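Local coordinates for putative chromatin binding protein (Chaetomium thermophilum, PDB 6QP0) that probably binds and hydrolyses ATP as the tRNA-dependent P-loop ATPase domain of Kti12, needed for tRNA modification by Elongator, at residues 27-32 / 246-251; 104-109 / 212-217; 229-234 / 238-243. One frame throughout, in Å; residues are numbered along the deposited sequence.

Contact 1 of 3, residues 27-32 / 246-251; sequences EERIAS and KIWDAI
At the far end of helix 15-31, which starts at the nucleotide-binding loop, Arg29 lies over one face of Trp248 from helix 237-250, the last helix of this domain construct. Two parts of the arginine share the indole. The aliphatic Arg29 CG sits almost exactly above the Trp248 six-membered ring, 3.3 Å from its centroid, as a CH-pi contact. The guanidinium covers the five-membered ring, with Arg29 CZ 3.6 Å from the centroid of that Trp248 ring, a cation-pi stack in which the planes are inclined by 27°. Arg29 NH2 passes 3.1 Å from Trp248 CD1. The chain bends at chi2 (66°), and this folds the guanidinium along the indole while CG rests on the benzo part. In this P-loop NTPase fold the two helices are neighbours on one side of the parallel sheet, and their short segments cross at 47° with axes 12.2 Å apart, a gap bridged by long side chains. Ile30 crosses the Trp248 side chain at about a right angle and meets the indole near its plane, Ile30 CG1 lying 3.8 Å from Trp248 CH2. Tyr25 and Leu26, on the preceding turn of helix 15-31, also touch the tryptophan. The charge of Arg29 is met by Asp245, which forms a salt bridge with NH1, whereas Asp249 OD1 stays 4.3 Å from Arg29 NH2, beyond salt-bridge distance.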
loop_
_atom_site.group_PDB
_atom_site.type_symbol
_atom_site.label_atom_id
_atom_site.label_comp_id
_atom_site.label_asym_id
_atom_site.label_seq_id
_atom_site.Cartn_x
_atom_site.Cartn_y
_atom_site.Cartn_z
ATOM N N GLU A 27 -1.455 -16.923 -0.479
ATOM C CA GLU A 27 -0.608 -18.076 -0.761
ATOM C C GLU A 27 -1.372 -19.379 -0.558
ATOM O O GLU A 27 -1.284 -20.291 -1.388
ATOM C CB GLU A 27 0.640 -18.035 0.119
ATOM C CG GLU A 27 1.791 -18.882 -0.396
ATOM C CD GLU A 27 3.072 -18.655 0.383
ATOM O OE1 GLU A 27 2.991 -18.440 1.611
ATOM O OE2 GLU A 27 4.157 -18.682 -0.235
ATOM N N GLU A 28 -2.135 -19.486 0.535
ATOM C CA GLU A 28 -2.927 -20.691 0.759
ATOM C C GLU A 28 -4.024 -20.823 -0.289
ATOM O O GLU A 28 -4.352 -21.934 -0.718
ATOM C CB GLU A 28 -3.532 -20.680 2.166
ATOM C CG GLU A 28 -4.891 -19.994 2.272
ATOM C CD GLU A 28 -5.390 -19.877 3.704
ATOM O OE1 GLU A 28 -6.238 -20.696 4.113
ATOM O OE2 GLU A 28 -4.929 -18.962 4.421
ATOM N N ARG A 29 -4.595 -19.697 -0.724
ATOM C CA ARG A 29 -5.722 -19.746 -1.649
ATOM C C ARG A 29 -5.270 -20.122 -3.055
ATOM O O ARG A 29 -5.986 -20.826 -3.775
ATOM C CB ARG A 29 -6.450 -18.404 -1.657
ATOM C CG ARG A 29 -7.781 -18.408 -2.394
ATOM C CD ARG A 29 -8.810 -19.293 -1.705
ATOM N NE ARG A 29 -10.132 -19.163 -2.314
ATOM C CZ ARG A 29 -10.992 -18.186 -2.041
ATOM N NH1 ARG A 29 -10.676 -17.240 -1.167
ATOM N NH2 ARG A 29 -12.171 -18.153 -2.647
ATOM N N ILE A 30 -4.086 -19.660 -3.470
ATOM C CA ILE A 30 -3.583 -20.000 -4.799
ATOM C C ILE A 30 -3.236 -21.482 -4.873
ATOM O O ILE A 30 -3.555 -22.160 -5.857
ATOM C CB ILE A 30 -2.374 -19.115 -5.153
ATOM C CG1 ILE A 30 -2.821 -17.660 -5.313
ATOM C CG2 ILE A 30 -1.708 -19.619 -6.422
ATOM C CD1 ILE A 30 -1.680 -16.665 -5.326
ATOM N N ALA A 31 -2.567 -22.005 -3.844
ATOM C CA ALA A 31 -2.365 -23.442 -3.730
ATOM C C ALA A 31 -3.608 -24.154 -3.219
ATOM O O ALA A 31 -3.748 -25.364 -3.432
ATOM C CB ALA A 31 -1.186 -23.737 -2.802
ATOM N N SER A 32 -4.505 -23.434 -2.552
ATOM C CA SER A 32 -5.754 -24.001 -2.056
ATOM C C SER A 32 -5.480 -25.085 -1.020
ATOM O O SER A 32 -5.544 -24.833 0.184
ATOM C CB SER A 32 -6.581 -24.566 -3.210
ATOM O OG SER A 32 -7.910 -24.829 -2.796
ATOM N N LYS A 246 -13.527 -11.390 0.106
ATOM C CA LYS A 246 -14.149 -10.464 -0.834
ATOM C C LYS A 246 -13.110 -9.878 -1.785
ATOM O O LYS A 246 -13.405 -9.644 -2.965
ATOM C CB LYS A 246 -14.883 -9.359 -0.073
ATOM C CG LYS A 246 -16.119 -9.833 0.695
ATOM C CD LYS A 246 -16.377 -8.944 1.904
ATOM C CE LYS A 246 -17.707 -9.245 2.585
ATOM N NZ LYS A 246 -18.054 -10.695 2.651
ATOM N N ILE A 247 -11.887 -9.645 -1.298
ATOM C CA ILE A 247 -10.801 -9.259 -2.196
ATOM C C ILE A 247 -10.582 -10.343 -3.244
ATOM O O ILE A 247 -10.417 -10.056 -4.435
ATOM C CB ILE A 247 -9.505 -8.977 -1.411
ATOM C CG1 ILE A 247 -9.678 -7.796 -0.452
ATOM C CG2 ILE A 247 -8.357 -8.713 -2.390
ATOM C CD1 ILE A 247 -8.514 -7.606 0.511
ATOM N N TRP A 248 -10.584 -11.609 -2.819
ATOM C CA TRP A 248 -10.352 -12.701 -3.756
ATOM C C TRP A 248 -11.462 -12.774 -4.797
ATOM O O TRP A 248 -11.197 -12.868 -6.001
ATOM C CB TRP A 248 -10.236 -14.026 -3.008
ATOM C CG TRP A 248 -9.960 -15.175 -3.916
ATOM C CD1 TRP A 248 -10.876 -16.003 -4.495
ATOM C CD2 TRP A 248 -8.675 -15.623 -4.362
ATOM N NE1 TRP A 248 -10.241 -16.942 -5.271
ATOM C CE2 TRP A 248 -8.889 -16.730 -5.206
ATOM C CE3 TRP A 248 -7.365 -15.196 -4.128
ATOM C CZ2 TRP A 248 -7.841 -17.417 -5.816
ATOM C CZ3 TRP A 248 -6.326 -15.880 -4.732
ATOM C CH2 TRP A 248 -6.570 -16.977 -5.567
ATOM N N ASP A 249 -12.720 -12.744 -4.348
ATOM C CA ASP A 249 -13.837 -12.775 -5.284
ATOM C C ASP A 249 -13.796 -11.593 -6.241
ATOM O O ASP A 249 -14.205 -11.716 -7.401
ATOM C CB ASP A 249 -15.161 -12.790 -4.519
ATOM C CG ASP A 249 -15.360 -14.065 -3.722
ATOM O OD1 ASP A 249 -14.853 -15.121 -4.155
ATOM O OD2 ASP A 249 -16.023 -14.011 -2.665
ATOM N N ALA A 250 -13.298 -10.442 -5.779
ATOM C CA ALA A 250 -13.229 -9.266 -6.637
ATOM C C ALA A 250 -12.224 -9.456 -7.766
ATOM O O ALA A 250 -12.492 -9.075 -8.912
ATOM C CB ALA A 250 -12.869 -8.035 -5.804
ATOM N N ILE A 251 -11.064 -10.044 -7.470
ATOM C CA ILE A 251 -10.011 -10.186 -8.470
ATOM C C ILE A 251 -10.115 -11.543 -9.155
ATOM O O ILE A 251 -9.105 -12.147 -9.527
ATOM C CB ILE A 251 -8.612 -9.988 -7.851
ATOM C CG1 ILE A 251 -8.362 -10.987 -6.718
ATOM C CG2 ILE A 251 -8.453 -8.553 -7.365
ATOM C CD1 ILE A 251 -7.210 -10.594 -5.803
#

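Contact 2 of 3, residues 104-109 / 212-217; sequences ASEKDA and VFRYEE
Arg214 NH2 is gripped by two acceptors, the carboxylate of Glu106 and the backbone carbonyl of Tyr88. The link to Glu106 is a weak, long salt bridge, 3.5 Å from Arg214 NH2 to Glu106 OE1 with an N-H...O angle of 139°; the Tyr88 carbonyl is the stronger partner. The contact ties the start of helix 106-120 to the turn that ends helix 205-213, two elements flanking the nucleotide side of the P-loop NTPase fold. The side chains meet from opposite directions, and the carboxylate and guanidinium planes stand 54° apart, so they do not form a flat, two-pronged pair. Arg214 leaves the backbone with CG between the backbone N and the carbonyl carbon (chi1 76°) and then runs extended to NE; with Glu106 also extended, the two side chains together span the 13.5 Å between Glu106 CA and Arg214 CA. The Tyr134 hydroxyl bridges the pair, hydrogen-bonded to both Arg214 NE and Glu106 OE2, and the guanidinium is therefore fixed at two of its nitrogens. The pair lies near the nucleotide site but does not line it, the Arg214 side chain being about 12 Å from the bound aluminium fluoride. Just before Glu106, a capping box closes the first turn of the helix. Ser105 OG accepts from Asp108 N at 3.3 Å, and Asp108 OD2 in return takes a nearly straight bond of 3.1 Å from Ser105 N, meeting it on its anti side and somewhat out of the carboxylate plane.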
loop_
_atom_site.group_PDB
_atom_site.type_symbol
_atom_site.label_atom_id
_atom_site.label_comp_id
_atom_site.label_asym_id
_atom_site.label_seq_id
_atom_site.Cartn_x
_atom_site.Cartn_y
_atom_site.Cartn_z
ATOM N N ALA A 104 16.495 11.697 -4.942
ATOM C CA ALA A 104 15.213 11.229 -5.445
ATOM C C ALA A 104 14.064 11.982 -4.787
ATOM O O ALA A 104 14.095 12.280 -3.589
ATOM C CB ALA A 104 15.066 9.728 -5.200
ATOM N N SER A 105 13.050 12.291 -5.587
ATOM C CA SER A 105 11.849 12.961 -5.119
ATOM C C SER A 105 10.730 11.946 -4.909
ATOM O O SER A 105 10.814 10.789 -5.329
ATOM C CB SER A 105 11.410 14.035 -6.119
ATOM O OG SER A 105 11.007 13.448 -7.345
ATOM N N GLU A 106 9.666 12.399 -4.244
ATOM C CA GLU A 106 8.493 11.552 -4.071
ATOM C C GLU A 106 7.924 11.133 -5.420
ATOM O O GLU A 106 7.467 9.996 -5.587
ATOM C CB GLU A 106 7.441 12.289 -3.242
ATOM C CG GLU A 106 6.293 11.417 -2.781
ATOM C CD GLU A 106 5.319 12.157 -1.886
ATOM O OE1 GLU A 106 5.690 13.224 -1.348
ATOM O OE2 GLU A 106 4.182 11.670 -1.722
ATOM N N LYS A 107 7.949 12.040 -6.399
ATOM C CA LYS A 107 7.512 11.700 -7.749
ATOM C C LYS A 107 8.347 10.564 -8.326
ATOM O O LYS A 107 7.821 9.694 -9.031
ATOM C CB LYS A 107 7.593 12.942 -8.635
ATOM C CG LYS A 107 7.150 12.744 -10.072
ATOM C CD LYS A 107 6.929 14.092 -10.743
ATOM C CE LYS A 107 7.107 14.016 -12.252
ATOM N NZ LYS A 107 6.103 13.133 -12.905
ATOM N N ASP A 108 9.652 10.556 -8.042
ATOM C CA ASP A 108 10.496 9.447 -8.473
ATOM C C ASP A 108 10.148 8.160 -7.732
ATOM O O ASP A 108 10.266 7.069 -8.299
ATOM C CB ASP A 108 11.971 9.792 -8.264
ATOM C CG ASP A 108 12.436 10.941 -9.142
ATOM O OD1 ASP A 108 11.979 11.040 -10.301
ATOM O OD2 ASP A 108 13.264 11.749 -8.671
ATOM N N ALA A 109 9.728 8.264 -6.468
ATOM C CA ALA A 109 9.281 7.081 -5.742
ATOM C C ALA A 109 8.074 6.449 -6.425
ATOM O O ALA A 109 8.001 5.224 -6.566
ATOM C CB ALA A 109 8.946 7.442 -4.295
ATOM N N VAL A 212 0.355 12.610 7.381
ATOM C CA VAL A 212 -1.026 12.381 7.793
ATOM C C VAL A 212 -1.919 13.516 7.308
ATOM O O VAL A 212 -3.004 13.287 6.764
ATOM C CB VAL A 212 -1.121 12.224 9.321
ATOM C CG1 VAL A 212 -2.579 12.057 9.727
ATOM C CG2 VAL A 212 -0.286 11.057 9.799
ATOM N N PHE A 213 -1.478 14.761 7.516
ATOM C CA PHE A 213 -2.293 15.908 7.131
ATOM C C PHE A 213 -2.711 15.837 5.664
ATOM O O PHE A 213 -3.858 16.154 5.327
ATOM C CB PHE A 213 -1.533 17.210 7.402
ATOM C CG PHE A 213 -2.080 18.397 6.653
ATOM C CD1 PHE A 213 -3.145 19.124 7.156
ATOM C CD2 PHE A 213 -1.532 18.779 5.438
ATOM C CE1 PHE A 213 -3.652 20.211 6.465
ATOM C CE2 PHE A 213 -2.036 19.862 4.742
ATOM C CZ PHE A 213 -3.095 20.579 5.257
ATOM N N ARG A 214 -1.799 15.425 4.778
ATOM C CA ARG A 214 -2.062 15.406 3.347
ATOM C C ARG A 214 -2.504 14.034 2.837
ATOM O O ARG A 214 -2.503 13.801 1.624
ATOM C CB ARG A 214 -0.832 15.890 2.570
ATOM C CG ARG A 214 0.331 14.905 2.443
ATOM C CD ARG A 214 1.417 15.513 1.555
ATOM N NE ARG A 214 2.560 14.627 1.349
ATOM C CZ ARG A 214 3.571 14.495 2.202
ATOM N NH1 ARG A 214 3.578 15.187 3.337
ATOM N NH2 ARG A 214 4.568 13.669 1.922
ATOM N N TYR A 215 -2.895 13.128 3.733
ATOM C CA TYR A 215 -3.451 11.850 3.300
ATOM C C TYR A 215 -4.848 12.069 2.732
ATOM O O TYR A 215 -5.651 12.825 3.286
ATOM C CB TYR A 215 -3.500 10.853 4.460
ATOM C CG TYR A 215 -4.045 9.493 4.065
ATOM C CD1 TYR A 215 -3.200 8.479 3.641
ATOM C CD2 TYR A 215 -5.409 9.230 4.113
ATOM C CE1 TYR A 215 -3.693 7.243 3.271
ATOM C CE2 TYR A 215 -5.913 7.997 3.749
ATOM C CZ TYR A 215 -5.051 7.007 3.329
ATOM O OH TYR A 215 -5.549 5.776 2.965
ATOM N N GLU A 216 -5.128 11.415 1.611
ATOM C CA GLU A 216 -6.399 11.552 0.911
ATOM C C GLU A 216 -7.185 10.261 1.094
ATOM O O GLU A 216 -6.800 9.213 0.564
ATOM C CB GLU A 216 -6.173 11.856 -0.567
ATOM C CG GLU A 216 -5.298 13.071 -0.810
ATOM C CD GLU A 216 -5.155 13.393 -2.282
ATOM O OE1 GLU A 216 -5.618 12.587 -3.113
ATOM O OE2 GLU A 216 -4.586 14.455 -2.608
ATOM N N GLU A 217 -8.280 10.340 1.839
ATOM C CA GLU A 217 -9.064 9.151 2.132
ATOM C C GLU A 217 -9.562 8.521 0.837
ATOM O O GLU A 217 -10.005 9.236 -0.074
ATOM C CB GLU A 217 -10.250 9.504 3.031
ATOM C CG GLU A 217 -9.867 10.082 4.387
ATOM C CD GLU A 217 -9.163 9.072 5.273
ATOM O OE1 GLU A 217 -9.056 7.896 4.864
ATOM O OE2 GLU A 217 -8.718 9.451 6.378
#

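Contact 3 of 3, residues 229-234 / 238-243; sequences FLLAWD and AQTRQV. With ADP (adenosine-5'-diphosphate), chain B.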
loop_
_atom_site.group_PDB
_atom_site.type_symbol
_atom_site.label_atom_id
_atom_site.label_comp_id
_atom_site.label_asym_id
_atom_site.label_seq_id
_atom_site.Cartn_x
_atom_site.Cartn_y
_atom_site.Cartn_z
ATOM N N PHE A 229 -11.726 -1.721 0.508
ATOM C CA PHE A 229 -11.769 -2.594 1.672
ATOM C C PHE A 229 -10.934 -1.966 2.776
ATOM O O PHE A 229 -9.925 -1.307 2.512
ATOM C CB PHE A 229 -11.244 -3.998 1.354
ATOM C CG PHE A 229 -11.891 -4.629 0.155
ATOM C CD1 PHE A 229 -13.014 -5.424 0.296
ATOM C CD2 PHE A 229 -11.372 -4.429 -1.114
ATOM C CE1 PHE A 229 -13.610 -6.008 -0.805
ATOM C CE2 PHE A 229 -11.964 -5.007 -2.218
ATOM C CZ PHE A 229 -13.085 -5.798 -2.064
ATOM N N LEU A 230 -11.367 -2.169 4.018
ATOM C CA LEU A 230 -10.704 -1.582 5.173
ATOM C C LEU A 230 -10.464 -2.647 6.233
ATOM O O LEU A 230 -11.210 -3.625 6.336
ATOM C CB LEU A 230 -11.532 -0.433 5.766
ATOM C CG LEU A 230 -11.825 0.744 4.833
ATOM C CD1 LEU A 230 -13.032 0.467 3.950
ATOM C CD2 LEU A 230 -12.027 2.025 5.632
ATOM N N LEU A 231 -9.407 -2.446 7.020
ATOM C CA LEU A 231 -9.048 -3.363 8.104
ATOM C C LEU A 231 -8.534 -2.527 9.272
ATOM O O LEU A 231 -7.407 -2.024 9.234
ATOM C CB LEU A 231 -8.000 -4.376 7.660
ATOM C CG LEU A 231 -8.402 -5.432 6.632
ATOM C CD1 LEU A 231 -7.191 -6.277 6.252
ATOM C CD2 LEU A 231 -9.517 -6.307 7.167
ATOM N N ALA A 232 -9.358 -2.378 10.302
ATOM C CA ALA A 232 -8.903 -1.769 11.540
ATOM C C ALA A 232 -8.034 -2.759 12.309
ATOM O O ALA A 232 -8.102 -3.974 12.104
ATOM C CB ALA A 232 -10.089 -1.326 12.396
ATOM N N TRP A 233 -7.202 -2.227 13.203
ATOM C CA TRP A 233 -6.352 -3.089 14.016
ATOM C C TRP A 233 -7.189 -4.090 14.806
ATOM O O TRP A 233 -6.884 -5.288 14.837
ATOM C CB TRP A 233 -5.494 -2.248 14.961
ATOM C CG TRP A 233 -4.323 -1.588 14.301
ATOM C CD1 TRP A 233 -4.096 -1.457 12.959
ATOM C CD2 TRP A 233 -3.207 -0.975 14.957
ATOM N NE1 TRP A 233 -2.911 -0.796 12.743
ATOM C CE2 TRP A 233 -2.346 -0.489 13.953
ATOM C CE3 TRP A 233 -2.854 -0.786 16.297
ATOM C CZ2 TRP A 233 -1.156 0.172 14.247
ATOM C CZ3 TRP A 233 -1.672 -0.130 16.586
ATOM C CH2 TRP A 233 -0.837 0.341 15.566
ATOM N N ASP A 234 -8.255 -3.614 15.451
ATOM C CA ASP A 234 -9.060 -4.470 16.312
ATOM C C ASP A 234 -9.816 -5.538 15.537
ATOM O O ASP A 234 -10.313 -6.487 16.156
ATOM C CB ASP A 234 -10.036 -3.612 17.116
ATOM C CG ASP A 234 -9.329 -2.557 17.946
ATOM O OD1 ASP A 234 -8.314 -2.890 18.596
ATOM O OD2 ASP A 234 -9.780 -1.393 17.938
ATOM N N ALA A 238 -10.778 -13.345 11.908
ATOM C CA ALA A 238 -11.892 -13.756 11.057
ATOM C C ALA A 238 -12.535 -12.599 10.293
ATOM O O ALA A 238 -12.930 -12.775 9.133
ATOM C CB ALA A 238 -12.960 -14.457 11.894
ATOM N N GLN A 239 -12.677 -11.424 10.920
ATOM C CA GLN A 239 -13.127 -10.250 10.178
ATOM C C GLN A 239 -12.111 -9.871 9.105
ATOM O O GLN A 239 -12.486 -9.495 7.988
ATOM C CB GLN A 239 -13.383 -9.077 11.128
ATOM C CG GLN A 239 -14.798 -9.050 11.715
ATOM C CD GLN A 239 -15.863 -9.024 10.636
ATOM O OE1 GLN A 239 -15.626 -8.523 9.537
ATOM N NE2 GLN A 239 -17.030 -9.588 10.932
ATOM N N THR A 240 -10.814 -9.978 9.418
ATOM C CA THR A 240 -9.795 -9.836 8.384
ATOM C C THR A 240 -9.954 -10.919 7.321
ATOM O O THR A 240 -9.885 -10.644 6.118
ATOM C CB THR A 240 -8.392 -9.910 8.991
ATOM O OG1 THR A 240 -8.164 -11.235 9.487
ATOM C CG2 THR A 240 -8.219 -8.903 10.122
ATOM N N ARG A 241 -10.162 -12.169 7.757
ATOM C CA ARG A 241 -10.356 -13.271 6.819
ATOM C C ARG A 241 -11.575 -13.047 5.931
ATOM O O ARG A 241 -11.575 -13.466 4.767
ATOM C CB ARG A 241 -10.494 -14.593 7.583
ATOM C CG ARG A 241 -10.704 -15.849 6.720
ATOM C CD ARG A 241 -9.424 -16.298 6.011
ATOM N NE ARG A 241 -9.437 -17.730 5.695
ATOM C CZ ARG A 241 -8.559 -18.624 6.152
ATOM N NH1 ARG A 241 -7.561 -18.254 6.948
ATOM N NH2 ARG A 241 -8.675 -19.899 5.798
ATOM N N GLN A 242 -12.623 -12.400 6.453
ATOM C CA GLN A 242 -13.804 -12.141 5.633
ATOM C C GLN A 242 -13.510 -11.101 4.557
ATOM O O GLN A 242 -13.965 -11.239 3.414
ATOM C CB GLN A 242 -14.975 -11.686 6.504
ATOM C CG GLN A 242 -16.311 -11.782 5.785
ATOM C CD GLN A 242 -17.497 -11.474 6.675
ATOM O OE1 GLN A 242 -17.343 -11.103 7.838
ATOM N NE2 GLN A 242 -18.696 -11.626 6.127
ATOM N N VAL A 243 -12.758 -10.050 4.898
ATOM C CA VAL A 243 -12.363 -9.064 3.898
ATOM C C VAL A 243 -11.536 -9.725 2.795
ATOM O O VAL A 243 -11.760 -9.491 1.604
ATOM C CB VAL A 243 -11.579 -7.909 4.546
ATOM C CG1 VAL A 243 -11.104 -6.932 3.467
ATOM C CG2 VAL A 243 -12.413 -7.202 5.596
HETATM P PB ADP B . 3.616 0.464 8.352
HETATM O O1B ADP B . 4.646 -0.388 7.645
HETATM O O2B ADP B . 4.142 1.862 8.523
HETATM O O3B ADP B . 2.344 0.514 7.541
HETATM P PA ADP B . 3.601 -1.707 10.324
HETATM O O1A ADP B . 5.081 -1.982 10.213
HETATM O O2A ADP B . 2.825 -2.674 9.457
HETATM O O3A ADP B . 3.296 -0.152 9.855
HETATM O "O5'" ADP B . 3.139 -1.854 11.912
HETATM C "C5'" ADP B . 3.520 -0.825 12.804
HETATM C "C4'" ADP B . 3.552 -1.296 14.116
HETATM O "O4'" ADP B . 2.151 -1.392 14.669
HETATM C "C3'" ADP B . 4.147 -2.783 14.180
HETATM O "O3'" ADP B . 4.961 -2.957 15.429
HETATM C "C2'" ADP B . 3.161 -3.532 14.203
HETATM O "O2'" ADP B . 3.446 -4.703 15.065
HETATM C "C1'" ADP B . 1.895 -2.660 14.832
HETATM N N9 ADP B . 0.709 -2.992 14.118
HETATM C C8 ADP B . 0.345 -2.827 12.847
HETATM N N7 ADP B . -0.887 -3.334 12.724
HETATM C C5 ADP B . -1.266 -3.804 13.924
HETATM C C6 ADP B . -2.424 -4.419 14.348
HETATM N N6 ADP B . -3.759 -4.927 14.048
HETATM N N1 ADP B . -2.557 -4.798 15.607
HETATM C C2 ADP B . -1.552 -4.584 16.488
HETATM N N3 ADP B . -0.409 -3.981 16.080
HETATM C C4 ADP B . -0.275 -3.595 14.796
#
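Val243 points both its methyl groups at the edge strand 228-231, one to each inward-facing residue. Val243 CG1, anti to the backbone N (chi1 177°), lies 3.6 Å from Phe229 CB, while Val243 CG2 packs 3.4 Å from Leu231 CD2 and also nears the carbonyl oxygen of Leu230. The Val243 side chain runs alongside those of Phe229 and Leu231, pointing the opposite way in each pair. Leu231 CD2 continues over the helix to Thr240, 3.7 Å from Thr240 CA. Strand and helix run nearly antiparallel, at 163°, as expected where a helix folds back on the strand before it in an alpha/beta sheet. Beyond the strand Trp233 turns from the helix onto the nucleotide: adenine lies over one face of the indole, with ADP C5 3.4 Å above the Trp233 ring plane, and ADP N6 makes a weak hydrogen bond of 3.2 Å to Trp233 O. Trp233 NE1 donates to Ser13 O, which limits rotation of the ring. A serine in place of the tryptophan would probably leave this face of adenine uncovered and Ser13 O without its NE1 donor. No hydrogen bond joins the two segments, so their cohesion is apolar, whereas Trp233 offers adenine a flat aromatic surface and one weak backbone bond.

How the contacts relate
Contacts 1 and 3 share helix 237-250 and touch directly: Glu28 forms a salt bridge with Arg241, and Phe229 packs on Lys246 and Ile247. Contact 2 lies on the opposite side of the chain's centre from both, its own centre about 30 Å from that of contact 1 and 25 Å from that of contact 3. The chemistry follows position. Contact 3, partly buried against the sheet, is apolar between strand and helix, with an aromatic ring left for the nucleotide. Contacts 1 and 2 are at the surface and each relies on an arginine, but one is laid flat on an aromatic ring between two helices, whereas the other takes part in a polar network with a carboxylate, a tyrosine hydroxyl and a backbone carbonyl.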